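Local coordinates for protein P450 epoxidase (Sorangium cellulosum, PDB 1Q5D) that belongs to the cytochrome P450 family of heme-thiolate proteins and carries a heme in a largely helical fold, at residues His103-Ser116 and Arg360-Arg372. Sequence-based numbering, arbitrary orientation.
Sequences HARVRKLVNPSFTS and RGPHVCPGVSLAR. With HEM (protoporphyrin IX containing Fe), chain B.
Helix 100-110 and the residues that follow it lie along the cysteine-ligand loop of this cytochrome P450, their backbones coming closest at F114-P366 (CA to CA 6.2 Å) and S116-S369, where helix 368-385 begins. C365 SG binds the heme iron, with a water as the other axial ligand, and a type I turn from C365 to V368 leads from the loop into that helix. R107 carries the centre of the contact. Its chain, bent at chi2 and chi3 (-59° and -58°), turns the guanidinium so that NH1 and NH2 grip the V364 carbonyl end-on, from opposite faces of the carbonyl plane. The distance from R107 NH1 to V364 O is 2.8 Å. NE and NH2 hold N111 OD1 side-on, nearly in the guanidinium plane, which should fix the rotation of the group; the P366 ring covers one face and a water the other. NH1 also donates to HEM O2D, as does H103 NE2 in a nearly straight bond of 2.7 Å (175°). The H103 and H363 rings form an offset stack, centroids 3.8 Å apart, and H363 ND1 reaches the other oxygen of the same propionate, so one carboxylate is gripped by both segments. The positive charge of R107 would be expected to stabilise that carboxylate. The heme is hydrogen-bonded elsewhere by T305 and R307. Farther along, F114 CB abuts the P366 carbonyl oxygen, while the ring edge meets L370 CD2 and F114 CE2 lies 3.7 Å from HEM CBC. I251 of helix 241-255 touches the same phenylalanine. A water bridges the carbonyl oxygens of F114 and P366 and accepts from L370 N. At the far end, S116 OG and S369 OG share a hydrogen bond of 2.9 Å.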
loop_
_atom_site.group_PDB
_atom_site.type_symbol
_atom_site.label_atom_id
_atom_site.label_comp_id
_atom_site.label_asym_id
_atom_site.label_seq_id
_atom_site.Cartn_x
_atom_site.Cartn_y
_atom_site.Cartn_z
ATOM N N HIS A 103 -11.444 -8.464 14.669
ATOM C CA HIS A 103 -10.264 -8.136 13.888
ATOM C C HIS A 103 -9.080 -8.991 14.320
ATOM O O HIS A 103 -8.362 -9.521 13.476
ATOM C CB HIS A 103 -9.899 -6.669 14.026
ATOM C CG HIS A 103 -8.569 -6.331 13.433
ATOM N ND1 HIS A 103 -7.425 -6.200 14.193
ATOM C CD2 HIS A 103 -8.196 -6.110 12.151
ATOM C CE1 HIS A 103 -6.407 -5.904 13.405
ATOM N NE2 HIS A 103 -6.846 -5.852 12.160
ATOM N N ALA A 104 -8.871 -9.120 15.634
ATOM C CA ALA A 104 -7.739 -9.889 16.153
ATOM C C ALA A 104 -7.832 -11.347 15.744
ATOM O O ALA A 104 -6.828 -11.978 15.421
ATOM C CB ALA A 104 -7.647 -9.768 17.704
ATOM N N ARG A 105 -9.054 -11.870 15.756
ATOM C CA ARG A 105 -9.313 -13.246 15.397
ATOM C C ARG A 105 -8.892 -13.497 13.949
ATOM O O ARG A 105 -8.118 -14.408 13.660
ATOM C CB ARG A 105 -10.797 -13.555 15.590
ATOM C CG ARG A 105 -11.234 -14.919 15.084
ATOM C CD ARG A 105 -12.666 -15.305 15.489
ATOM N NE ARG A 105 -13.664 -14.270 15.191
ATOM C CZ ARG A 105 -14.076 -13.929 13.966
ATOM N NH1 ARG A 105 -13.573 -14.522 12.888
ATOM N NH2 ARG A 105 -14.983 -12.970 13.816
ATOM N N VAL A 106 -9.391 -12.661 13.048
ATOM C CA VAL A 106 -9.046 -12.782 11.639
ATOM C C VAL A 106 -7.543 -12.652 11.402
ATOM O O VAL A 106 -6.974 -13.466 10.699
ATOM C CB VAL A 106 -9.818 -11.774 10.775
ATOM C CG1 VAL A 106 -9.495 -11.967 9.293
ATOM C CG2 VAL A 106 -11.321 -11.949 11.008
ATOM N N ARG A 107 -6.900 -11.641 11.991
ATOM C CA ARG A 107 -5.444 -11.483 11.848
ATOM C C ARG A 107 -4.661 -12.682 12.402
ATOM O O ARG A 107 -3.714 -13.157 11.779
ATOM C CB ARG A 107 -4.954 -10.196 12.521
ATOM C CG ARG A 107 -5.312 -8.913 11.761
ATOM C CD ARG A 107 -4.758 -8.849 10.350
ATOM N NE ARG A 107 -3.295 -8.978 10.304
ATOM C CZ ARG A 107 -2.455 -7.959 10.255
ATOM N NH1 ARG A 107 -2.929 -6.708 10.257
ATOM N NH2 ARG A 107 -1.130 -8.183 10.215
ATOM N N LYS A 108 -5.064 -13.169 13.572
ATOM C CA LYS A 108 -4.355 -14.287 14.207
ATOM C C LYS A 108 -4.400 -15.489 13.265
ATOM O O LYS A 108 -3.437 -16.246 13.134
ATOM C CB LYS A 108 -4.982 -14.608 15.581
ATOM C CG LYS A 108 -4.374 -15.812 16.314
ATOM C CD LYS A 108 -4.576 -15.701 17.838
ATOM C CE LYS A 108 -3.860 -16.822 18.582
ATOM N NZ LYS A 108 -4.711 -17.375 19.679
ATOM N N LEU A 109 -5.526 -15.630 12.577
ATOM C CA LEU A 109 -5.732 -16.706 11.615
ATOM C C LEU A 109 -4.850 -16.609 10.358
ATOM O O LEU A 109 -4.299 -17.618 9.906
ATOM C CB LEU A 109 -7.209 -16.738 11.216
ATOM C CG LEU A 109 -7.749 -17.810 10.277
ATOM C CD1 LEU A 109 -7.771 -19.176 10.952
ATOM C CD2 LEU A 109 -9.141 -17.421 9.839
ATOM N N VAL A 110 -4.717 -15.409 9.782
ATOM C CA VAL A 110 -4.028 -15.285 8.496
ATOM C C VAL A 110 -2.547 -14.913 8.624
ATOM O O VAL A 110 -1.768 -15.192 7.716
ATOM C CB VAL A 110 -4.773 -14.303 7.535
ATOM C CG1 VAL A 110 -4.691 -12.868 8.050
ATOM C CG2 VAL A 110 -4.252 -14.411 6.100
ATOM N N ASN A 111 -2.152 -14.315 9.751
ATOM C CA ASN A 111 -0.771 -13.831 9.911
ATOM C C ASN A 111 0.323 -14.882 9.613
ATOM O O ASN A 111 1.305 -14.581 8.918
ATOM C CB ASN A 111 -0.557 -13.182 11.296
ATOM C CG ASN A 111 -1.103 -11.752 11.372
ATOM O OD1 ASN A 111 -1.466 -11.162 10.355
ATOM N ND2 ASN A 111 -1.145 -11.190 12.578
ATOM N N PRO A 112 0.162 -16.112 10.107
ATOM C CA PRO A 112 1.166 -17.162 9.850
ATOM C C PRO A 112 1.431 -17.390 8.362
ATOM O O PRO A 112 2.561 -17.720 7.972
ATOM C CB PRO A 112 0.552 -18.399 10.509
ATOM C CG PRO A 112 -0.271 -17.810 11.646
ATOM C CD PRO A 112 -0.926 -16.591 10.988
ATOM N N SER A 113 0.420 -17.169 7.525
ATOM C CA SER A 113 0.574 -17.344 6.088
ATOM C C SER A 113 1.424 -16.262 5.422
ATOM O O SER A 113 1.819 -16.408 4.263
ATOM C CB SER A 113 -0.797 -17.373 5.415
ATOM O OG SER A 113 -1.478 -18.544 5.761
ATOM N N PHE A 114 1.683 -15.171 6.134
ATOM C CA PHE A 114 2.430 -14.057 5.560
ATOM C C PHE A 114 3.840 -13.816 6.145
ATOM O O PHE A 114 4.456 -12.815 5.822
ATOM C CB PHE A 114 1.622 -12.761 5.684
ATOM C CG PHE A 114 0.551 -12.606 4.634
ATOM C CD1 PHE A 114 -0.761 -12.956 4.916
ATOM C CD2 PHE A 114 0.861 -12.108 3.375
ATOM C CE1 PHE A 114 -1.757 -12.805 3.956
ATOM C CE2 PHE A 114 -0.120 -11.951 2.407
ATOM C CZ PHE A 114 -1.433 -12.295 2.700
ATOM N N THR A 115 4.350 -14.703 6.993
ATOM C CA THR A 115 5.730 -14.535 7.494
ATOM C C THR A 115 6.725 -14.637 6.350
ATOM O O THR A 115 6.403 -15.195 5.307
ATOM C CB THR A 115 6.081 -15.627 8.498
ATOM O OG1 THR A 115 6.027 -16.892 7.820
ATOM C CG2 THR A 115 5.021 -15.735 9.577
ATOM N N SER A 116 7.935 -14.113 6.547
ATOM C CA SER A 116 9.024 -14.225 5.568
ATOM C C SER A 116 9.282 -15.671 5.140
ATOM O O SER A 116 9.569 -15.949 3.971
ATOM C CB SER A 116 10.323 -13.640 6.142
ATOM O OG SER A 116 10.295 -12.222 6.095
ATOM N N ARG A 360 1.737 0.332 12.508
ATOM C CA ARG A 360 2.063 -0.110 13.873
ATOM C C ARG A 360 0.818 -0.662 14.544
ATOM O O ARG A 360 -0.305 -0.253 14.235
ATOM C CB ARG A 360 2.559 1.072 14.725
ATOM C CG ARG A 360 3.980 1.503 14.458
ATOM C CD ARG A 360 5.049 0.474 14.831
ATOM N NE ARG A 360 6.392 1.011 14.611
ATOM C CZ ARG A 360 7.001 1.079 13.441
ATOM N NH1 ARG A 360 6.398 0.641 12.330
ATOM N NH2 ARG A 360 8.217 1.605 13.357
ATOM N N GLY A 361 1.006 -1.581 15.483
ATOM C CA GLY A 361 -0.116 -2.119 16.226
ATOM C C GLY A 361 -0.809 -3.289 15.553
ATOM O O GLY A 361 -0.240 -3.955 14.684
ATOM N N PRO A 362 -2.038 -3.556 15.980
ATOM C CA PRO A 362 -2.807 -4.699 15.475
ATOM C C PRO A 362 -3.072 -4.634 13.973
ATOM O O PRO A 362 -3.263 -5.687 13.367
ATOM C CB PRO A 362 -4.133 -4.605 16.241
ATOM C CG PRO A 362 -4.178 -3.247 16.791
ATOM C CD PRO A 362 -2.774 -2.795 17.006
ATOM N N HIS A 363 -3.079 -3.437 13.385
ATOM C CA HIS A 363 -3.408 -3.321 11.970
ATOM C C HIS A 363 -2.162 -3.306 11.098
ATOM O O HIS A 363 -2.244 -3.062 9.896
ATOM C CB HIS A 363 -4.267 -2.086 11.712
ATOM C CG HIS A 363 -5.693 -2.265 12.126
ATOM N ND1 HIS A 363 -6.669 -2.699 11.254
ATOM C CD2 HIS A 363 -6.301 -2.102 13.325
ATOM C CE1 HIS A 363 -7.822 -2.774 11.894
ATOM N NE2 HIS A 363 -7.627 -2.416 13.151
ATOM N N VAL A 364 -1.007 -3.570 11.714
ATOM C CA VAL A 364 0.262 -3.516 11.004
ATOM C C VAL A 364 0.163 -4.346 9.720
ATOM O O VAL A 364 -0.476 -5.385 9.697
ATOM C CB VAL A 364 1.423 -4.044 11.875
ATOM C CG1 VAL A 364 1.177 -5.534 12.247
ATOM C CG2 VAL A 364 2.746 -3.885 11.137
ATOM N N CYS A 365 0.755 -3.859 8.643
ATOM C CA CYS A 365 0.554 -4.485 7.337
ATOM C C CYS A 365 1.004 -5.943 7.317
ATOM O O CYS A 365 2.159 -6.244 7.629
ATOM C CB CYS A 365 1.315 -3.697 6.283
ATOM S SG CYS A 365 1.385 -4.490 4.670
ATOM N N PRO A 366 0.102 -6.863 6.970
ATOM C CA PRO A 366 0.492 -8.279 6.879
ATOM C C PRO A 366 1.373 -8.578 5.683
ATOM O O PRO A 366 2.123 -9.560 5.708
ATOM C CB PRO A 366 -0.846 -9.026 6.792
ATOM C CG PRO A 366 -1.864 -7.991 6.278
ATOM C CD PRO A 366 -1.336 -6.647 6.715
ATOM N N GLY A 367 1.311 -7.733 4.659
ATOM C CA GLY A 367 2.047 -7.977 3.436
ATOM C C GLY A 367 3.472 -7.476 3.407
ATOM O O GLY A 367 4.127 -7.584 2.380
ATOM N N VAL A 368 3.968 -6.960 4.533
ATOM C CA VAL A 368 5.314 -6.380 4.581
ATOM C C VAL A 368 6.384 -7.320 4.033
ATOM O O VAL A 368 7.206 -6.900 3.240
ATOM C CB VAL A 368 5.675 -5.812 5.990
ATOM C CG1 VAL A 368 5.647 -6.895 7.067
ATOM C CG2 VAL A 368 7.014 -5.094 5.963
ATOM N N SER A 369 6.343 -8.599 4.401
ATOM C CA SER A 369 7.351 -9.540 3.900
ATOM C C SER A 369 7.221 -9.825 2.407
ATOM O O SER A 369 8.220 -9.876 1.697
ATOM C CB SER A 369 7.299 -10.852 4.686
ATOM O OG SER A 369 7.872 -10.653 5.971
ATOM N N LEU A 370 5.989 -10.033 1.942
ATOM C CA LEU A 370 5.732 -10.218 0.518
ATOM C C LEU A 370 6.173 -9.003 -0.309
ATOM O O LEU A 370 6.858 -9.148 -1.320
ATOM C CB LEU A 370 4.262 -10.577 0.277
ATOM C CG LEU A 370 3.844 -10.976 -1.149
ATOM C CD1 LEU A 370 4.783 -12.033 -1.718
ATOM C CD2 LEU A 370 2.422 -11.491 -1.134
ATOM N N ALA A 371 5.821 -7.804 0.147
ATOM C CA ALA A 371 6.241 -6.584 -0.527
ATOM C C ALA A 371 7.764 -6.463 -0.631
ATOM O O ALA A 371 8.310 -6.154 -1.687
ATOM C CB ALA A 371 5.667 -5.357 0.212
ATOM N N ARG A 372 8.455 -6.702 0.479
ATOM C CA ARG A 372 9.899 -6.548 0.477
ATOM C C ARG A 372 10.528 -7.567 -0.461
ATOM O O ARG A 372 11.454 -7.240 -1.184
ATOM C CB ARG A 372 10.469 -6.718 1.888
ATOM C CG ARG A 372 10.281 -5.497 2.812
ATOM C CD ARG A 372 10.652 -5.787 4.291
ATOM N NE ARG A 372 10.530 -4.623 5.179
ATOM C CZ ARG A 372 10.273 -4.700 6.483
ATOM N NH1 ARG A 372 10.095 -5.893 7.061
ATOM N NH2 ARG A 372 10.164 -3.585 7.218
HETATM C CHA HEM B . -2.390 -2.571 6.096
HETATM C CHB HEM B . 1.201 -0.233 3.891
HETATM C CHC HEM B . 1.829 -4.022 0.909
HETATM C CHD HEM B . -2.118 -6.075 2.727
HETATM C C1A HEM B . -1.414 -1.653 5.814
HETATM C C2A HEM B . -1.133 -0.456 6.572
HETATM C C3A HEM B . -0.153 0.202 5.953
HETATM C C4A HEM B . 0.224 -0.564 4.789
HETATM C CMA HEM B . 0.479 1.546 6.413
HETATM C CAA HEM B . -1.860 -0.033 7.871
HETATM C CBA HEM B . -2.952 0.997 7.567
HETATM C CGA HEM B . -3.574 1.465 8.872
HETATM O O1A HEM B . -4.591 2.225 8.834
HETATM O O2A HEM B . -3.070 1.063 9.960
HETATM C C1B HEM B . 1.654 -1.072 2.914
HETATM C C2B HEM B . 2.763 -0.757 2.048
HETATM C C3B HEM B . 2.929 -1.776 1.220
HETATM C C4B HEM B . 1.941 -2.791 1.526
HETATM C CMB HEM B . 3.603 0.549 2.034
HETATM C CAB HEM B . 4.042 -1.785 0.159
HETATM C CBB HEM B . 3.991 -2.579 -0.907
HETATM C C1C HEM B . 0.849 -4.935 1.156
HETATM C C2C HEM B . 0.707 -6.234 0.536
HETATM C C3C HEM B . -0.394 -6.790 1.048
HETATM C C4C HEM B . -0.962 -5.867 2.012
HETATM C CMC HEM B . 1.694 -6.802 -0.519
HETATM C CAC HEM B . -1.047 -8.155 0.764
HETATM C CBC HEM B . -0.392 -9.102 0.098
HETATM C C1D HEM B . -2.584 -5.286 3.748
HETATM C C2D HEM B . -3.816 -5.535 4.436
HETATM C C3D HEM B . -3.908 -4.456 5.489
HETATM C C4D HEM B . -2.730 -3.650 5.316
HETATM C CMD HEM B . -4.812 -6.675 4.169
HETATM C CAD HEM B . -5.016 -4.270 6.540
HETATM C CBD HEM B . -4.410 -4.767 7.859
HETATM C CGD HEM B . -5.394 -4.607 8.991
HETATM O O1D HEM B . -6.184 -3.630 8.950
HETATM O O2D HEM B . -5.403 -5.458 9.930
HETATM N NA HEM B . -0.569 -1.699 4.727
HETATM N NB HEM B . 1.154 -2.334 2.589
HETATM N NC HEM B . -0.188 -4.748 2.034
HETATM N ND HEM B . -1.970 -4.165 4.281
HETATM FE FE HEM B . -0.277 -3.297 3.500
HETATM O O HOH W 1 -2.146 -8.289 13.793
HETATM O O HOH W 2 4.192 -10.592 4.024
HETATM O O HOH W 3 3.698 -10.261 7.903
HETATM O O HOH W 4 -1.587 -2.178 2.123
#